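Local coordinates for HMG-CoA Lyase (PDB 1YDO), which belongs to the HMGL-like family of TIM-barrel proteins, at residues A[196-207]-A[222-231]. Residues are numbered along the deposited sequence; the frame is centred on the assembly and turned at random.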
ATOM      1  N   LEU A 196      22.941  -1.232  -8.110  1.00 40.70           N
ATOM      2  CA  LEU A 196      23.283   0.120  -8.536  1.00 40.66           C
ATOM      3  C   LEU A 196      24.777   0.402  -8.519  1.00 41.92           C
ATOM      4  O   LEU A 196      25.249   1.348  -9.158  1.00 41.49           O
ATOM      5  CB  LEU A 196      22.559   1.162  -7.682  1.00 37.05           C
ATOM      6  CG  LEU A 196      21.063   1.282  -7.955  1.00 34.70           C
ATOM      7  CD1 LEU A 196      20.452   2.287  -6.997  1.00 34.21           C
ATOM      8  CD2 LEU A 196      20.834   1.691  -9.402  1.00 32.64           C
ATOM      9  N   ALA A 197      25.521  -0.422  -7.795  1.00 43.16           N
ATOM     10  CA  ALA A 197      26.955  -0.246  -7.710  1.00 45.05           C
ATOM     11  C   ALA A 197      27.676  -0.975  -8.843  1.00 46.23           C
ATOM     12  O   ALA A 197      28.861  -1.284  -8.731  1.00 48.99           O
ATOM     13  CB  ALA A 197      27.455  -0.738  -6.361  1.00 43.75           C
ATOM     14  N   ARG A 198      26.978  -1.234  -9.943  1.00 46.26           N
ATOM     15  CA  ARG A 198      27.605  -1.941 -11.057  1.00 45.77           C
ATOM     16  C   ARG A 198      26.960  -1.613 -12.393  1.00 43.80           C
ATOM     17  O   ARG A 198      27.595  -1.696 -13.441  1.00 44.03           O
ATOM     18  CB  ARG A 198      27.529  -3.451 -10.824  1.00 47.54           C
ATOM     19  CG  ARG A 198      28.638  -4.237 -11.505  1.00 51.59           C
ATOM     20  CD  ARG A 198      28.810  -5.597 -10.851  1.00 54.52           C
ATOM     21  NE  ARG A 198      28.612  -5.506  -9.402  1.00 55.95           N
ATOM     22  CZ  ARG A 198      28.885  -6.485  -8.547  1.00 57.43           C
ATOM     23  NH1 ARG A 198      29.379  -7.638  -8.991  1.00 59.39           N
ATOM     24  NH2 ARG A 198      28.645  -6.317  -7.252  1.00 56.91           N
ATOM     25  N   PHE A 199      25.693  -1.238 -12.351  1.00 41.52           N
ATOM     26  CA  PHE A 199      24.970  -0.913 -13.560  1.00 38.95           C
ATOM     27  C   PHE A 199      24.367   0.454 -13.360  1.00 37.90           C
ATOM     28  O   PHE A 199      24.071   0.843 -12.241  1.00 37.43           O
ATOM     29  CB  PHE A 199      23.861  -1.933 -13.771  1.00 38.92           C
ATOM     30  CG  PHE A 199      24.293  -3.351 -13.534  1.00 39.39           C
ATOM     31  CD1 PHE A 199      24.909  -4.088 -14.541  1.00 39.70           C
ATOM     32  CD2 PHE A 199      24.101  -3.946 -12.292  1.00 39.82           C
ATOM     33  CE1 PHE A 199      25.327  -5.400 -14.316  1.00 39.31           C
ATOM     34  CE2 PHE A 199      24.514  -5.254 -12.055  1.00 40.82           C
ATOM     35  CZ  PHE A 199      25.128  -5.984 -13.072  1.00 40.50           C
ATOM     36  N   PRO A 200      24.180   1.209 -14.445  1.00 37.47           N
ATOM     37  CA  PRO A 200      23.596   2.555 -14.372  1.00 37.46           C
ATOM     38  C   PRO A 200      22.133   2.528 -13.927  1.00 37.41           C
ATOM     39  O   PRO A 200      21.317   1.802 -14.493  1.00 38.96           O
ATOM     40  CB  PRO A 200      23.765   3.079 -15.796  1.00 37.09           C
ATOM     41  CG  PRO A 200      23.705   1.836 -16.616  1.00 36.83           C
ATOM     42  CD  PRO A 200      24.529   0.860 -15.830  1.00 36.18           C
ATOM     43  N   ALA A 201      21.802   3.320 -12.912  1.00 37.21           N
ATOM     44  CA  ALA A 201      20.439   3.364 -12.392  1.00 37.14           C
ATOM     45  C   ALA A 201      19.395   3.682 -13.460  1.00 38.03           C
ATOM     46  O   ALA A 201      18.254   3.236 -13.374  1.00 37.73           O
ATOM     47  CB  ALA A 201      20.352   4.374 -11.266  1.00 35.08           C
ATOM     48  N   ASN A 202      19.787   4.447 -14.473  1.00 39.01           N
ATOM     49  CA  ASN A 202      18.864   4.805 -15.539  1.00 38.43           C
ATOM     50  C   ASN A 202      18.415   3.606 -16.357  1.00 38.91           C
ATOM     51  O   ASN A 202      17.358   3.631 -16.985  1.00 39.96           O
ATOM     52  CB  ASN A 202      19.498   5.832 -16.471  1.00 40.20           C
ATOM     53  CG  ASN A 202      19.863   7.113 -15.759  1.00 42.61           C
ATOM     54  OD1 ASN A 202      20.007   8.164 -16.389  1.00 44.25           O
ATOM     55  ND2 ASN A 202      20.026   7.037 -14.438  1.00 42.23           N
ATOM     56  N   GLN A 203      19.214   2.553 -16.361  1.00 38.82           N
ATOM     57  CA  GLN A 203      18.854   1.377 -17.125  1.00 39.40           C
ATOM     58  C   GLN A 203      18.254   0.260 -16.273  1.00 38.47           C
ATOM     59  O   GLN A 203      18.269  -0.909 -16.658  1.00 38.11           O
ATOM     60  CB  GLN A 203      20.073   0.871 -17.900  1.00 40.96           C
ATOM     61  CG  GLN A 203      20.485   1.784 -19.031  1.00 41.90           C
ATOM     62  CD  GLN A 203      21.789   1.368 -19.676  1.00 43.16           C
ATOM     63  OE1 GLN A 203      21.944   0.229 -20.131  1.00 43.31           O
ATOM     64  NE2 GLN A 203      22.741   2.293 -19.718  1.00 43.60           N
ATOM     65  N   ILE A 204      17.708   0.622 -15.121  1.00 36.72           N
ATOM     66  CA  ILE A 204      17.099  -0.366 -14.252  1.00 36.41           C
ATOM     67  C   ILE A 204      15.679   0.021 -13.853  1.00 36.86           C
ATOM     68  O   ILE A 204      15.443   1.109 -13.328  1.00 37.09           O
ATOM     69  CB  ILE A 204      17.947  -0.582 -12.992  1.00 36.59           C
ATOM     70  CG1 ILE A 204      19.226  -1.319 -13.365  1.00 38.21           C
ATOM     71  CG2 ILE A 204      17.170  -1.371 -11.971  1.00 35.56           C
ATOM     72  CD1 ILE A 204      20.235  -1.404 -12.240  1.00 40.74           C
ATOM     73  N   ALA A 205      14.733  -0.877 -14.117  1.00 37.22           N
ATOM     74  CA  ALA A 205      13.337  -0.640 -13.787  1.00 35.84           C
ATOM     75  C   ALA A 205      12.877  -1.624 -12.721  1.00 35.78           C
ATOM     76  O   ALA A 205      13.497  -2.670 -12.515  1.00 35.08           O
ATOM     77  CB  ALA A 205      12.492  -0.784 -15.017  1.00 35.83           C
ATOM     78  N   LEU A 206      11.781  -1.277 -12.054  1.00 34.70           N
ATOM     79  CA  LEU A 206      11.246  -2.132 -11.021  1.00 34.84           C
ATOM     80  C   LEU A 206       9.791  -2.522 -11.246  1.00 35.60           C
ATOM     81  O   LEU A 206       8.949  -1.685 -11.547  1.00 35.62           O
ATOM     82  CB  LEU A 206      11.407  -1.474  -9.656  1.00 32.17           C
ATOM     83  CG  LEU A 206      12.831  -1.500  -9.133  1.00 31.74           C
ATOM     84  CD1 LEU A 206      12.864  -0.811  -7.785  1.00 33.82           C
ATOM     85  CD2 LEU A 206      13.338  -2.925  -9.010  1.00 30.69           C
ATOM     86  N   HIS A 207       9.514  -3.814 -11.105  1.00 37.09           N
ATOM     87  CA  HIS A 207       8.180  -4.332 -11.272  1.00 40.08           C
ATOM     88  C   HIS A 207       7.778  -4.961  -9.938  1.00 40.47           C
ATOM     89  O   HIS A 207       8.109  -6.110  -9.677  1.00 40.72           O
ATOM     90  CB  HIS A 207       8.173  -5.384 -12.375  1.00 42.76           C
ATOM     91  CG  HIS A 207       6.791  -5.772 -12.838  1.00 47.80           C
ATOM     92  ND1 HIS A 207       6.574  -6.688 -13.842  1.00 49.39           N
ATOM     93  CD2 HIS A 207       5.564  -5.355 -12.436  1.00 50.57           C
ATOM     94  CE1 HIS A 207       5.268  -6.822 -14.045  1.00 50.33           C
ATOM     95  NE2 HIS A 207       4.634  -6.027 -13.208  1.00 50.99           N
ATOM     96  N   ALA A 222      13.076   2.607  -3.383  1.00 27.44           N
ATOM     97  CA  ALA A 222      13.710   2.645  -4.684  1.00 28.35           C
ATOM     98  C   ALA A 222      13.861   4.098  -5.153  1.00 29.64           C
ATOM     99  O   ALA A 222      14.926   4.502  -5.616  1.00 31.75           O
ATOM    100  CB  ALA A 222      12.901   1.846  -5.690  1.00 27.97           C
ATOM    101  N   LEU A 223      12.804   4.892  -5.036  1.00 29.71           N
ATOM    102  CA  LEU A 223      12.890   6.281  -5.451  1.00 31.12           C
ATOM    103  C   LEU A 223      14.062   6.963  -4.769  1.00 32.73           C
ATOM    104  O   LEU A 223      14.681   7.869  -5.331  1.00 34.15           O
ATOM    105  CB  LEU A 223      11.608   7.027  -5.108  1.00 30.31           C
ATOM    106  CG  LEU A 223      10.510   6.936  -6.150  1.00 28.79           C
ATOM    107  CD1 LEU A 223       9.243   7.477  -5.548  1.00 28.62           C
ATOM    108  CD2 LEU A 223      10.895   7.703  -7.399  1.00 28.48           C
ATOM    109  N   GLN A 224      14.362   6.521  -3.557  1.00 33.89           N
ATOM    110  CA  GLN A 224      15.460   7.083  -2.792  1.00 35.89           C
ATOM    111  C   GLN A 224      16.815   6.587  -3.270  1.00 36.06           C
ATOM    112  O   GLN A 224      17.812   7.286  -3.128  1.00 35.93           O
ATOM    113  CB  GLN A 224      15.304   6.734  -1.323  1.00 38.42           C
ATOM    114  CG  GLN A 224      14.214   7.481  -0.592  1.00 40.99           C
ATOM    115  CD  GLN A 224      14.111   7.044   0.866  1.00 44.04           C
ATOM    116  OE1 GLN A 224      13.372   7.634   1.657  1.00 45.46           O
ATOM    117  NE2 GLN A 224      14.855   5.998   1.224  1.00 43.29           N
HETATM  118  N   MSE A 225      16.853   5.382  -3.822  1.00 36.32           N
HETATM  119  CA  MSE A 225      18.099   4.825  -4.310  1.00 38.15           C
HETATM  120  C   MSE A 225      18.482   5.394  -5.663  1.00 39.00           C
HETATM  121  O   MSE A 225      19.651   5.358  -6.030  1.00 40.62           O
HETATM  122  CB  MSE A 225      18.005   3.304  -4.419  1.00 41.08           C
HETATM  123  CG  MSE A 225      17.781   2.580  -3.092  1.00 47.31           C
HETATM  124 SE   MSE A 225      19.225   2.896  -1.812  1.00 55.81          SE
HETATM  125  CE  MSE A 225      20.694   2.445  -3.016  1.00 55.05           C
ATOM    126  N   GLY A 226      17.494   5.885  -6.416  1.00 37.78           N
ATOM    127  CA  GLY A 226      17.766   6.450  -7.732  1.00 36.35           C
ATOM    128  C   GLY A 226      16.961   5.905  -8.908  1.00 34.55           C
ATOM    129  O   GLY A 226      16.894   6.534  -9.964  1.00 34.88           O
ATOM    130  N   ILE A 227      16.360   4.733  -8.745  1.00 32.76           N
ATOM    131  CA  ILE A 227      15.560   4.150  -9.820  1.00 31.15           C
ATOM    132  C   ILE A 227      14.486   5.167 -10.204  1.00 29.70           C
ATOM    133  O   ILE A 227      13.926   5.829  -9.336  1.00 30.17           O
ATOM    134  CB  ILE A 227      14.872   2.828  -9.363  1.00 29.97           C
ATOM    135  CG1 ILE A 227      15.862   1.667  -9.377  1.00 29.45           C
ATOM    136  CG2 ILE A 227      13.732   2.494 -10.280  1.00 29.01           C
ATOM    137  CD1 ILE A 227      16.882   1.728  -8.314  1.00 30.17           C
ATOM    138  N   THR A 228      14.195   5.293 -11.491  1.00 29.86           N
ATOM    139  CA  THR A 228      13.191   6.250 -11.929  1.00 29.58           C
ATOM    140  C   THR A 228      12.229   5.616 -12.926  1.00 29.16           C
ATOM    141  O   THR A 228      11.448   6.303 -13.588  1.00 29.40           O
ATOM    142  CB  THR A 228      13.859   7.494 -12.581  1.00 31.41           C
ATOM    143  OG1 THR A 228      14.646   7.087 -13.719  1.00 33.42           O
ATOM    144  CG2 THR A 228      14.775   8.206 -11.572  1.00 29.68           C
ATOM    145  N   VAL A 229      12.288   4.298 -13.019  1.00 27.52           N
ATOM    146  CA  VAL A 229      11.426   3.559 -13.920  1.00 27.95           C
ATOM    147  C   VAL A 229      10.612   2.535 -13.143  1.00 27.09           C
ATOM    148  O   VAL A 229      11.159   1.654 -12.477  1.00 26.17           O
ATOM    149  CB  VAL A 229      12.260   2.823 -14.985  1.00 28.63           C
ATOM    150  CG1 VAL A 229      11.356   2.186 -16.023  1.00 28.51           C
ATOM    151  CG2 VAL A 229      13.222   3.787 -15.628  1.00 26.32           C
ATOM    152  N   PHE A 230       9.297   2.642 -13.228  1.00 27.80           N
ATOM    153  CA  PHE A 230       8.467   1.697 -12.507  1.00 28.68           C
ATOM    154  C   PHE A 230       7.349   1.158 -13.356  1.00 29.07           C
ATOM    155  O   PHE A 230       6.698   1.892 -14.093  1.00 29.47           O
ATOM    156  CB  PHE A 230       7.921   2.363 -11.260  1.00 28.80           C
ATOM    157  CG  PHE A 230       8.983   2.687 -10.251  1.00 29.64           C
ATOM    158  CD1 PHE A 230       9.426   1.722  -9.351  1.00 29.76           C
ATOM    159  CD2 PHE A 230       9.555   3.951 -10.215  1.00 29.41           C
ATOM    160  CE1 PHE A 230      10.429   2.013  -8.416  1.00 30.32           C
ATOM    161  CE2 PHE A 230      10.554   4.257  -9.292  1.00 30.86           C
ATOM    162  CZ  PHE A 230      10.992   3.283  -8.386  1.00 30.13           C
ATOM    163  N   ASP A 231       7.137  -0.145 -13.256  1.00 29.31           N
ATOM    164  CA  ASP A 231       6.095  -0.814 -14.014  1.00 28.15           C
ATOM    165  C   ASP A 231       4.829  -0.840 -13.203  1.00 28.02           C
ATOM    166  O   ASP A 231       4.876  -1.005 -11.985  1.00 29.60           O
ATOM    167  CB  ASP A 231       6.524  -2.237 -14.329  1.00 28.10           C
ATOM    168  CG  ASP A 231       7.624  -2.290 -15.363  1.00 28.78           C
ATOM    169  OD1 ASP A 231       8.167  -3.391 -15.590  1.00 27.80           O
ATOM    170  OD2 ASP A 231       7.930  -1.232 -15.953  1.00 30.06           O
TER
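Leu206 and Phe230 both hold CG beside the backbone N, opposite the carbonyl carbon (chi1 -74° for the leucine); sharing this first torsion and one face of the parallel strand pair, the two side chains lie side by side and point the same way. Leu206 CB rests 3.8 Å from Phe230 CD1, and the CD1 branch of the leucine reaches Ala222 CB of helix 215-225. That same Ala222 CB sits in the plane of the phenylalanine ring, at its edge. On the other face of the sheet, Ala205 CB packs on Val229 CG1.

The backbones pair in parallel, and Leu206 uses both its N-H and its carbonyl: its N donates to Val229 O at 3.0 Å, and its O accepts from Asp231 N at 2.9 Å, an almost straight bond with 175° at the hydrogen. Just beyond, His207 swings CG away from its own backbone N and lays a ring face over Asp231 CB, 4.1 Å from the ring centroid, a CH-pi contact. The ring and carboxylate planes stand 72° apart. That carboxylate is gripped elsewhere, by a salt bridge to Arg139 and a hydrogen bond between Asp231 OD1 and Ser175 OG, while His207 NE2 bonds to Asn249.

At the far end Leu196 CD1 touches Met225 CB at 3.7 Å. The same methyl also meets Ile227 CD1, which brings Leu196 against the turn at Gly226, the first residue past helix 215-225, where phi turns positive. Strand 204-207, helix 215-225 and strand 229-232 thus make one parallel beta-alpha-beta unit, the repeating element of a TIM barrel.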